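PDB 5I7I: TRAP solute Binding Protein from Uncultured marine bacterium, which binds aromatic acids such as 3-hydroxybenzoate, probably as the solute-binding component of a TRAP transport system. Local coordinates for residues M110-Y124 with L328-D340. Sequence-based numbering, arbitrary orientation. Where two conformers were deposited one is given.
Sequences MPASAEATSQALQEY and LVKTAKDLISKYD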
ATOM      1  N   MET A 110      11.122  -0.769  -7.333  1.00  7.28           N
ATOM      2  CA  MET A 110      11.014   0.675  -7.172  1.00  7.15           C
ATOM      3  C   MET A 110      11.266   1.185  -5.755  1.00  6.90           C
ATOM      4  O   MET A 110      11.864   2.260  -5.607  1.00  8.76           O
ATOM      5  CB  MET A 110       9.644   1.173  -7.618  1.00  8.05           C
ATOM      6  CG  MET A 110       9.526   1.221  -9.097  1.00  8.83           C
ATOM      7  SD  MET A 110      10.539   2.510  -9.871  1.00 11.54           S
ATOM      8  CE  MET A 110       9.622   3.944  -9.393  1.00 15.50           C
ATOM      9  N   PRO A 111      10.794   0.523  -4.693  1.00  6.27           N
ATOM     10  CA  PRO A 111      10.709   1.226  -3.403  1.00  7.25           C
ATOM     11  C   PRO A 111      12.005   1.232  -2.617  1.00  6.94           C
ATOM     12  O   PRO A 111      12.733   0.241  -2.550  1.00  9.02           O
ATOM     13  CB  PRO A 111       9.630   0.444  -2.643  1.00  8.16           C
ATOM     14  CG  PRO A 111       9.812  -0.958  -3.154  1.00  6.44           C
ATOM     15  CD  PRO A 111      10.135  -0.796  -4.623  1.00  8.44           C
ATOM     16  N   ALA A 112      12.284   2.379  -2.018  1.00  7.00           N
ATOM     17  CA  ALA A 112      13.244   2.460  -0.922  1.00  6.53           C
ATOM     18  C   ALA A 112      12.459   2.297   0.381  1.00  6.94           C
ATOM     19  O   ALA A 112      11.457   1.574   0.409  1.00  7.63           O
ATOM     20  CB  ALA A 112      14.005   3.783  -0.991  1.00  7.85           C
ATOM     21  N   SER A 113      12.864   2.969   1.451  1.00  7.69           N
ATOM     22  CA  SER A 113      12.065   2.942   2.669  1.00  8.02           C
ATOM     23  C   SER A 113      10.654   3.470   2.388  1.00  7.62           C
ATOM     24  O   SER A 113      10.418   4.222   1.437  1.00  6.88           O
ATOM     25  CB  SER A 113      12.709   3.822   3.734  1.00  9.39           C
ATOM     26  OG  SER A 113      12.660   5.174   3.333  1.00  9.44           O
ATOM     27  N   ALA A 114       9.707   3.100   3.249  1.00  7.35           N
ATOM     28  CA  ALA A 114       8.384   3.708   3.129  1.00  6.48           C
ATOM     29  C   ALA A 114       8.448   5.208   3.363  1.00  6.49           C
ATOM     30  O   ALA A 114       7.706   5.965   2.733  1.00  6.50           O
ATOM     31  CB  ALA A 114       7.386   3.065   4.089  1.00  7.26           C
ATOM     32  N   GLU A 115       9.350   5.664   4.226  1.00  7.29           N
ATOM     33  CA  GLU A 115       9.489   7.096   4.468  1.00  7.29           C
ATOM     34  C   GLU A 115       9.848   7.837   3.183  1.00  7.76           C
ATOM     35  O   GLU A 115       9.243   8.867   2.858  1.00  7.80           O
ATOM     36  CB  GLU A 115      10.567   7.315   5.521  1.00  9.13           C
ATOM     37  CG  GLU A 115      10.953   8.768   5.745  1.00 10.98           C
ATOM     38  CD  GLU A 115      12.003   8.954   6.841  1.00 12.24           C
ATOM     39  OE1 GLU A 115      12.513   7.959   7.398  1.00 15.30           O
ATOM     40  OE2 GLU A 115      12.305  10.131   7.163  1.00 16.38           O
ATOM     41  N   ALA A 116      10.849   7.330   2.448  1.00  7.38           N
ATOM     42  CA  ALA A 116      11.267   8.009   1.226  1.00  7.62           C
ATOM     43  C   ALA A 116      10.225   7.843   0.137  1.00  9.48           C
ATOM     44  O   ALA A 116       9.896   8.802  -0.580  1.00  8.15           O
ATOM     45  CB  ALA A 116      12.611   7.445   0.753  1.00  9.44           C
ATOM     46  N   THR A 117       9.701   6.629  -0.010  1.00  7.23           N
ATOM     47  CA  THR A 117       8.815   6.337  -1.124  1.00  8.11           C
ATOM     48  C   THR A 117       7.465   7.012  -0.932  1.00  7.99           C
ATOM     49  O   THR A 117       6.822   7.403  -1.909  1.00  7.37           O
ATOM     50  CB  THR A 117       8.698   4.817  -1.307  1.00  7.03           C
ATOM     51  OG1 THR A 117      10.010   4.225  -1.336  1.00  7.84           O
ATOM     52  CG2 THR A 117       8.038   4.496  -2.633  1.00  6.97           C
ATOM     53  N   SER A 118       7.025   7.165   0.316  1.00  7.51           N
ATOM     54  CA  SER A 118       5.757   7.835   0.586  1.00  5.67           C
ATOM     55  C   SER A 118       5.825   9.324   0.268  1.00  6.35           C
ATOM     56  O   SER A 118       4.868   9.881  -0.280  1.00  6.13           O
ATOM     57  CB  SER A 118       5.363   7.640   2.044  1.00  6.28           C
ATOM     58  OG  SER A 118       5.022   6.304   2.305  1.00  6.16           O
ATOM     59  N   GLN A 119       6.909  10.011   0.658  1.00  6.20           N
ATOM     60  CA  GLN A 119       7.072  11.407   0.272  1.00  6.35           C
ATOM     61  C   GLN A 119       7.119  11.557  -1.245  1.00  6.36           C
ATOM     62  O   GLN A 119       6.542  12.496  -1.806  1.00  7.77           O
ATOM     63  CB  GLN A 119       8.341  11.961   0.899  1.00  7.70           C
ATOM     64  CG  GLN A 119       8.212  12.127   2.382  1.00  8.03           C
ATOM     65  CD  GLN A 119       9.493  12.556   3.026  1.00  7.44           C
ATOM     66  OE1 GLN A 119       9.736  13.746   3.236  1.00  8.75           O
ATOM     67  NE2 GLN A 119      10.361  11.588   3.293  1.00  9.20           N
ATOM     68  N   ALA A 120       7.823  10.643  -1.911  1.00  6.32           N
ATOM     69  CA  ALA A 120       7.856  10.646  -3.366  1.00  6.35           C
ATOM     70  C   ALA A 120       6.444  10.539  -3.934  1.00  8.48           C
ATOM     71  O   ALA A 120       6.069  11.302  -4.824  1.00  6.82           O
ATOM     72  CB  ALA A 120       8.743   9.502  -3.856  1.00  7.38           C
ATOM     73  N   LEU A 121       5.642   9.594  -3.422  1.00  6.85           N
ATOM     74  CA  LEU A 121       4.263   9.437  -3.882  1.00  5.81           C
ATOM     75  C   LEU A 121       3.465  10.717  -3.691  1.00  7.77           C
ATOM     76  O   LEU A 121       2.696  11.123  -4.573  1.00  6.92           O
ATOM     77  CB  LEU A 121       3.572   8.311  -3.116  1.00  6.12           C
ATOM     78  CG  LEU A 121       3.715   6.939  -3.766  1.00  7.99           C
ATOM     79  CD1 LEU A 121       3.458   5.843  -2.750  1.00 10.18           C
ATOM     80  CD2 LEU A 121       2.756   6.823  -4.951  1.00  7.92           C
ATOM     81  N   GLN A 122       3.571  11.335  -2.513  1.00  6.30           N
ATOM     82  CA  GLN A 122       2.781  12.538  -2.270  1.00  7.02           C
ATOM     83  C   GLN A 122       3.173  13.673  -3.219  1.00  7.55           C
ATOM     84  O   GLN A 122       2.307  14.357  -3.776  1.00  7.85           O
ATOM     85  CB  GLN A 122       2.910  12.960  -0.812  1.00  7.77           C
ATOM     86  CG  GLN A 122       2.069  14.190  -0.486  1.00  8.69           C
ATOM     87  CD  GLN A 122       0.591  13.911  -0.571  1.00 10.24           C
ATOM     88  OE1 GLN A 122       0.124  12.885  -0.080  1.00  9.98           O
ATOM     89  NE2 GLN A 122      -0.165  14.824  -1.180  1.00 11.22           N
ATOM     90  N   GLU A 123       4.472  13.910  -3.405  1.00  8.33           N
ATOM     91  CA  GLU A 123       4.870  14.976  -4.323  1.00  7.78           C
ATOM     92  C   GLU A 123       4.425  14.659  -5.742  1.00  8.31           C
ATOM     93  O   GLU A 123       4.019  15.548  -6.502  1.00  8.89           O
ATOM     94  CB  GLU A 123       6.384  15.221  -4.270  1.00  7.81           C
ATOM     95  CG  GLU A 123       6.816  16.286  -5.287  1.00  8.93           C
ATOM     96  CD  GLU A 123       8.241  16.757  -5.171  1.00 14.06           C
ATOM     97  OE1 GLU A 123       8.918  16.435  -4.189  1.00 11.66           O
ATOM     98  OE2 GLU A 123       8.681  17.496  -6.082  1.00 17.29           O
ATOM     99  N   TYR A 124       4.497  13.388  -6.115  1.00  7.34           N
ATOM    100  CA  TYR A 124       4.032  12.939  -7.424  1.00  8.48           C
ATOM    101  C   TYR A 124       2.560  13.281  -7.628  1.00  7.85           C
ATOM    102  O   TYR A 124       2.183  13.868  -8.647  1.00  9.02           O
ATOM    103  CB  TYR A 124       4.262  11.437  -7.463  1.00  7.64           C
ATOM    104  CG  TYR A 124       3.984  10.644  -8.719  1.00  7.65           C
ATOM    105  CD1 TYR A 124       4.841  10.692  -9.800  1.00  8.24           C
ATOM    106  CD2 TYR A 124       2.949   9.716  -8.751  1.00  8.27           C
ATOM    107  CE1 TYR A 124       4.639   9.882 -10.918  1.00  9.96           C
ATOM    108  CE2 TYR A 124       2.730   8.913  -9.860  1.00  8.67           C
ATOM    109  CZ  TYR A 124       3.588   8.994 -10.932  1.00  7.66           C
ATOM    110  OH  TYR A 124       3.395   8.175 -12.026  1.00  8.91           O
ATOM    111  N   LEU A 328       7.022   9.312 -16.429  1.00  8.69           N
ATOM    112  CA  LEU A 328       6.494   9.014 -15.099  1.00  9.40           C
ATOM    113  C   LEU A 328       7.433   8.110 -14.316  1.00  8.95           C
ATOM    114  O   LEU A 328       7.640   8.323 -13.113  1.00  8.74           O
ATOM    115  CB  LEU A 328       5.096   8.395 -15.195  1.00  8.25           C
ATOM    116  CG  LEU A 328       4.044   9.336 -15.774  1.00  7.45           C
ATOM    117  CD1 LEU A 328       2.725   8.584 -15.949  1.00 10.46           C
ATOM    118  CD2 LEU A 328       3.887  10.560 -14.923  1.00  8.82           C
ATOM    119  N   VAL A 329       7.997   7.086 -14.967  1.00  7.96           N
ATOM    120  CA  VAL A 329       8.921   6.187 -14.277  1.00  7.50           C
ATOM    121  C   VAL A 329      10.156   6.948 -13.821  1.00  9.77           C
ATOM    122  O   VAL A 329      10.606   6.795 -12.679  1.00  8.61           O
ATOM    123  CB  VAL A 329       9.271   4.996 -15.180  1.00  7.56           C
ATOM    124  CG1 VAL A 329      10.408   4.164 -14.579  1.00  9.53           C
ATOM    125  CG2 VAL A 329       8.044   4.128 -15.377  1.00  9.80           C
ATOM    126  N   LYS A 330      10.706   7.794 -14.690  1.00  7.59           N
ATOM    127  CA  LYS A 330      11.855   8.615 -14.307  1.00  7.53           C
ATOM    128  C   LYS A 330      11.510   9.513 -13.131  1.00  9.16           C
ATOM    129  O   LYS A 330      12.289   9.636 -12.180  1.00  7.80           O
ATOM    130  CB  LYS A 330      12.332   9.466 -15.485  1.00  7.31           C
ATOM    131  CG  LYS A 330      13.355  10.529 -15.068  1.00  9.46           C
ATOM    132  CD  LYS A 330      13.963  11.289 -16.228  1.00  8.99           C
ATOM    133  CE  LYS A 330      14.674  12.558 -15.723  1.00 10.08           C
ATOM    134  NZ  LYS A 330      15.823  12.256 -14.830  1.00 13.37           N
ATOM    135  N   THR A 331      10.352  10.175 -13.191  1.00  8.11           N
ATOM    136  CA  THR A 331       9.943  11.070 -12.111  1.00  8.09           C
ATOM    137  C   THR A 331       9.827  10.305 -10.798  1.00  8.92           C
ATOM    138  O   THR A 331      10.333  10.739  -9.755  1.00 10.07           O
ATOM    139  CB  THR A 331       8.600  11.708 -12.467  1.00  7.69           C
ATOM    140  OG1 THR A 331       8.726  12.453 -13.681  1.00  9.18           O
ATOM    141  CG2 THR A 331       8.119  12.643 -11.371  1.00 10.90           C
ATOM    142  N   ALA A 332       9.164   9.155 -10.838  1.00  6.11           N
ATOM    143  CA  ALA A 332       9.029   8.346  -9.634  1.00  7.26           C
ATOM    144  C   ALA A 332      10.397   7.968  -9.070  1.00  6.74           C
ATOM    145  O   ALA A 332      10.640   8.113  -7.872  1.00  8.08           O
ATOM    146  CB  ALA A 332       8.195   7.103  -9.917  1.00  7.80           C
ATOM    147  N   LYS A 333      11.300   7.464  -9.916  0.61  6.72           N
ATOM    148  CA  LYS A 333      12.629   7.078  -9.445  0.61  6.17           C
ATOM    149  C   LYS A 333      13.370   8.270  -8.859  0.61  8.21           C
ATOM    150  O   LYS A 333      14.033   8.152  -7.816  0.61  6.89           O
ATOM    151  CB  LYS A 333      13.438   6.483 -10.598  0.61  6.45           C
ATOM    152  CG  LYS A 333      12.983   5.106 -11.022  0.61  6.49           C
ATOM    153  CD  LYS A 333      13.440   4.762 -12.440  0.61  9.64           C
ATOM    154  CE  LYS A 333      14.948   4.602 -12.547  0.61  8.12           C
ATOM    155  NZ  LYS A 333      15.408   3.337 -11.931  0.61  8.40           N
ATOM    156  N   ASP A 334      13.319   9.415  -9.539  1.00  7.50           N
ATOM    157  CA  ASP A 334      14.030  10.587  -9.045  1.00  7.13           C
ATOM    158  C   ASP A 334      13.451  11.064  -7.717  1.00  7.62           C
ATOM    159  O   ASP A 334      14.196  11.504  -6.843  1.00  7.60           O
ATOM    160  CB  ASP A 334      13.971  11.704 -10.090  1.00  8.40           C
ATOM    161  CG  ASP A 334      14.807  11.410 -11.320  1.00  8.31           C
ATOM    162  OD1 ASP A 334      15.654  10.485 -11.253  1.00 11.59           O
ATOM    163  OD2 ASP A 334      14.623  12.085 -12.361  1.00 10.78           O
ATOM    164  N   LEU A 335      12.128  11.021  -7.552  1.00  9.16           N
ATOM    165  CA  LEU A 335      11.529  11.483  -6.293  1.00  7.79           C
ATOM    166  C   LEU A 335      11.876  10.546  -5.150  1.00  8.05           C
ATOM    167  O   LEU A 335      12.131  10.997  -4.028  1.00  9.42           O
ATOM    168  CB  LEU A 335      10.010  11.632  -6.428  1.00  6.53           C
ATOM    169  CG  LEU A 335       9.546  12.799  -7.290  1.00  9.75           C
ATOM    170  CD1 LEU A 335       8.040  12.673  -7.540  1.00 11.27           C
ATOM    171  CD2 LEU A 335       9.891  14.145  -6.686  1.00 13.51           C
ATOM    172  N   ILE A 336      11.906   9.238  -5.414  1.00  6.83           N
ATOM    173  CA  ILE A 336      12.304   8.288  -4.382  1.00  7.52           C
ATOM    174  C   ILE A 336      13.723   8.586  -3.914  1.00  8.05           C
ATOM    175  O   ILE A 336      14.002   8.632  -2.713  1.00  8.79           O
ATOM    176  CB  ILE A 336      12.140   6.846  -4.888  1.00  7.78           C
ATOM    177  CG1 ILE A 336      10.654   6.537  -5.077  1.00  6.92           C
ATOM    178  CG2 ILE A 336      12.785   5.835  -3.947  1.00  8.71           C
ATOM    179  CD1 ILE A 336      10.365   5.288  -5.854  1.00  8.11           C
ATOM    180  N   SER A 337      14.641   8.814  -4.852  1.00  8.06           N
ATOM    181  CA  SER A 337      16.012   9.076  -4.424  1.00  8.99           C
ATOM    182  C   SER A 337      16.137  10.442  -3.757  1.00  9.50           C
ATOM    183  O   SER A 337      16.914  10.593  -2.808  1.00 10.49           O
ATOM    184  CB  SER A 337      17.010   8.885  -5.567  1.00 14.33           C
ATOM    185  OG  SER A 337      16.886   9.860  -6.587  1.00 17.81           O
ATOM    186  N   LYS A 338      15.338  11.419  -4.183  1.00  9.03           N
ATOM    187  CA  LYS A 338      15.368  12.739  -3.558  1.00  9.67           C
ATOM    188  C   LYS A 338      15.069  12.635  -2.073  1.00 10.26           C
ATOM    189  O   LYS A 338      15.719  13.290  -1.254  1.00 11.31           O
ATOM    190  CB  LYS A 338      14.328  13.620  -4.247  1.00 10.22           C
ATOM    191  CG  LYS A 338      13.935  14.891  -3.512  1.00 16.78           C
ATOM    192  CD  LYS A 338      12.709  15.529  -4.199  1.00 11.95           C
ATOM    193  CE  LYS A 338      12.302  16.792  -3.554  1.00 17.90           C
ATOM    194  NZ  LYS A 338      11.464  17.556  -4.483  1.00 13.29           N
ATOM    195  N   TYR A 339      14.103  11.805  -1.715  1.00  9.78           N
ATOM    196  CA  TYR A 339      13.665  11.686  -0.339  1.00 10.46           C
ATOM    197  C   TYR A 339      14.393  10.599   0.440  1.00 11.18           C
ATOM    198  O   TYR A 339      14.112  10.414   1.622  1.00 11.99           O
ATOM    199  CB  TYR A 339      12.148  11.472  -0.297  1.00  9.90           C
ATOM    200  CG  TYR A 339      11.364  12.702  -0.671  1.00  9.72           C
ATOM    201  CD1 TYR A 339      11.336  13.800   0.172  1.00 10.66           C
ATOM    202  CD2 TYR A 339      10.643  12.766  -1.850  1.00  9.15           C
ATOM    203  CE1 TYR A 339      10.620  14.924  -0.147  1.00 10.89           C
ATOM    204  CE2 TYR A 339       9.936  13.883  -2.188  1.00  8.94           C
ATOM    205  CZ  TYR A 339       9.919  14.966  -1.331  1.00 10.44           C
ATOM    206  OH  TYR A 339       9.194  16.107  -1.654  1.00 11.90           O
ATOM    207  N   ASP A 340      15.349   9.909  -0.170  1.00 11.15           N
ATOM    208  CA  ASP A 340      16.025   8.776   0.458  1.00 12.47           C
ATOM    209  C   ASP A 340      17.172   9.280   1.326  1.00 19.46           C
ATOM    210  O   ASP A 340      18.344   9.274   0.946  1.00 26.73           O
ATOM    211  CB  ASP A 340      16.526   7.835  -0.619  1.00 13.97           C
ATOM    212  CG  ASP A 340      17.196   6.627  -0.055  1.00 19.72           C
ATOM    213  OD1 ASP A 340      16.872   6.268   1.093  1.00 16.26           O
ATOM    214  OD2 ASP A 340      18.034   6.042  -0.765  1.00 22.07           O
TER
HETATM  215  O   HOH W   1      15.703   3.766   2.029  1.00 17.04           O
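The C-terminal helix packs against helix 114-124 where Tyr339 enters as a knob among Ala116, Gln119, Ala120 and Glu123. The two axes approach to 7.7 Å, with their directions 130° apart, a closeness suited to small residues: Ala120 CB lies 3.6 Å from Leu335 CB, and Ala116 CB meets the backbone at Tyr339. Gln119 CB sits over the centre of the Tyr339 ring in a CH-pi contact, 3.5 Å from its centroid. The Gln119 amide is steadied by its NE2, which donates to Glu115 O, while Lys338 CD lies over the opposite ring face, toward the rim.

At the ring's far end, Tyr339 OH donates to Glu123 OE1 at 2.6 Å, meeting that oxygen nearly along its C-O axis, with carboxylate and ring planes 80° apart. The same OE1 forms a salt bridge with Lys338 NZ, using its syn lone pair, at 2.8 Å, so a hydroxyl and an ammonium group share one carboxylate oxygen. Glu123 reaches both donors because CG stands anti to the backbone N (chi1 177°) and the chain beyond is extended; Leu335 CD2 packs against the face of the carboxylate, over CD.

On the buried side, Ile336 fits between Ala120, Thr117 and Ala112. The Met110 chain, bent at chi2 and chi3, brings CE within 3.5 Å of Ala332 CB and near Ile336 CD1, with SD against Lys333 CG, a flexible thioether that folds onto the helix. The Tyr124 hydroxyl packs on Leu328 CB but bonds to His101 O. Ser113 OG caps Ala116 N, and a water links Ser113 N to Asp340 OD1. Since Thr117 and Leu121 rest on strand 136-143, helix 114-124 lies between that edge strand and the C-terminal helix, a layered alpha/beta packing characteristic of the lobes of periplasmic solute-binding proteins.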